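Local coordinates for protein putative beta-glucosidase (PDB 5WAB) that acts as a glycoside hydrolase family 3 beta-glucosidase and probably releases terminal alpha-L-arabinopyranosyl units from ginsenoside Rb2, at residues P7-L12 and G280-V285. Numbering follows the deposited sequence.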
# COMPACT_ATOMS: atom_id res chain seq x y z
N PRO A 7 -35.97 -6.12 3.16
CA PRO A 7 -36.40 -4.93 2.42
C PRO A 7 -35.67 -4.71 1.09
O PRO A 7 -34.57 -5.23 0.90
CB PRO A 7 -36.07 -3.80 3.39
CG PRO A 7 -34.82 -4.29 4.07
CD PRO A 7 -34.97 -5.79 4.20
N SER A 8 -36.31 -3.97 0.18
CA SER A 8 -35.70 -3.51 -1.07
C SER A 8 -36.17 -2.08 -1.31
O SER A 8 -36.93 -1.52 -0.51
CB SER A 8 -36.06 -4.41 -2.26
OG SER A 8 -37.43 -4.28 -2.61
N VAL A 9 -35.75 -1.49 -2.44
CA VAL A 9 -36.21 -0.14 -2.76
C VAL A 9 -37.68 -0.12 -3.15
O VAL A 9 -38.31 0.94 -3.11
CB VAL A 9 -35.38 0.51 -3.88
CG1 VAL A 9 -34.11 1.11 -3.32
CG2 VAL A 9 -35.10 -0.48 -5.00
N ASN A 10 -38.26 -1.27 -3.53
CA ASN A 10 -39.69 -1.32 -3.79
C ASN A 10 -40.52 -1.05 -2.54
O ASN A 10 -41.67 -0.62 -2.65
CB ASN A 10 -40.07 -2.69 -4.36
CG ASN A 10 -39.41 -2.97 -5.69
OD1 ASN A 10 -39.19 -2.06 -6.48
ND2 ASN A 10 -39.10 -4.24 -5.95
N ASP A 11 -39.93 -1.23 -1.36
CA ASP A 11 -40.63 -1.02 -0.11
C ASP A 11 -40.48 0.40 0.42
O ASP A 11 -41.05 0.72 1.46
CB ASP A 11 -40.12 -2.02 0.94
CG ASP A 11 -40.32 -3.47 0.52
OD1 ASP A 11 -41.46 -3.85 0.20
OD2 ASP A 11 -39.33 -4.24 0.49
N LEU A 12 -39.75 1.25 -0.29
CA LEU A 12 -39.44 2.60 0.17
C LEU A 12 -40.20 3.65 -0.63
O LEU A 12 -40.44 3.50 -1.83
CB LEU A 12 -37.94 2.87 0.05
CG LEU A 12 -37.09 1.81 0.75
CD1 LEU A 12 -35.62 2.06 0.52
CD2 LEU A 12 -37.43 1.73 2.24
N GLY A 280 -28.45 -0.32 -3.85
CA GLY A 280 -27.11 -0.72 -3.43
C GLY A 280 -26.89 -0.49 -1.95
O GLY A 280 -26.26 -1.31 -1.27
N MET A 281 -27.42 0.62 -1.42
CA MET A 281 -27.30 0.89 0.01
C MET A 281 -28.10 -0.11 0.82
O MET A 281 -27.70 -0.45 1.95
CB MET A 281 -27.75 2.31 0.31
CG MET A 281 -26.88 3.38 -0.32
SD MET A 281 -25.11 3.08 -0.10
CE MET A 281 -24.97 3.06 1.69
N VAL A 282 -29.24 -0.58 0.29
CA VAL A 282 -29.98 -1.66 0.94
C VAL A 282 -29.17 -2.95 0.90
O VAL A 282 -29.10 -3.68 1.90
CB VAL A 282 -31.36 -1.84 0.27
CG1 VAL A 282 -32.11 -2.99 0.92
CG2 VAL A 282 -32.17 -0.56 0.38
N ASP A 283 -28.55 -3.25 -0.24
CA ASP A 283 -27.74 -4.46 -0.36
C ASP A 283 -26.57 -4.45 0.61
O ASP A 283 -26.19 -5.50 1.15
CB ASP A 283 -27.22 -4.62 -1.79
CG ASP A 283 -28.32 -4.95 -2.78
OD1 ASP A 283 -29.34 -5.53 -2.37
OD2 ASP A 283 -28.16 -4.61 -3.97
N LEU A 284 -25.97 -3.28 0.83
CA LEU A 284 -24.88 -3.17 1.79
C LEU A 284 -25.34 -3.56 3.19
O LEU A 284 -24.66 -4.30 3.91
CB LEU A 284 -24.30 -1.76 1.79
CG LEU A 284 -23.21 -1.55 2.85
CD1 LEU A 284 -22.05 -2.50 2.61
CD2 LEU A 284 -22.76 -0.11 2.85
N VAL A 285 -26.51 -3.05 3.60
CA VAL A 285 -27.05 -3.41 4.91
C VAL A 285 -27.29 -4.92 4.98
O VAL A 285 -26.95 -5.57 5.97
CB VAL A 285 -28.33 -2.61 5.20
CG1 VAL A 285 -29.08 -3.19 6.38
CG2 VAL A 285 -27.98 -1.15 5.47
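Pro7, which follows a cis peptide bond, meets Val282 in two ways: its carbonyl oxygen O lies 3.3 Å from Val282 CG1, and its ring touches the same methyl more loosely, Pro7 CG to Val282 CG1 at 4.4 Å. Within 280-285, Val282 makes all the close contacts to 7-12, and its two methyls divide the work. CG1, held anti to the backbone N of Val282 (chi1 178°), faces the extended backbone of Pro7 and Ser8, coming within 4.1 Å of Ser8 CA; CG2 serves the residues that follow. The CB of Ser8 points away from 280-285, and OG accepts the backbone N-H of Asn10, forming an ST turn. The Ser8 N-H is taken by Asp11 OD2 at 3.0 Å, on the anti side of the carboxylate and slightly out of its plane. These bonds, with that from Asp11 N to Ser8 O, brace the short 3-10 turn 9-11. The turn folds the chain back so that Val9 and Leu12 both reach Val282: Val9 CG1 lies 4.5 Å from Val282 CG2, and Leu12 CD1 is 4.3 Å from Val282 CG2. No hydrogen bond joins the two segments; the buried contact is small, mainly apolar and centred on the valine. Just outside it, Gln279, whose NE2 hydrogen-bonds to Asp283 OD1, accepts the N-H of Val9 through OE1. The contact thus lays the N-terminal loop, just ahead of helix 14-19, against the middle of helix 271-292 in the family 3 N-terminal domain, of the TIM-barrel clan, with Leu20 touching both Leu12 and Val282 and Ile37 packing on Pro7.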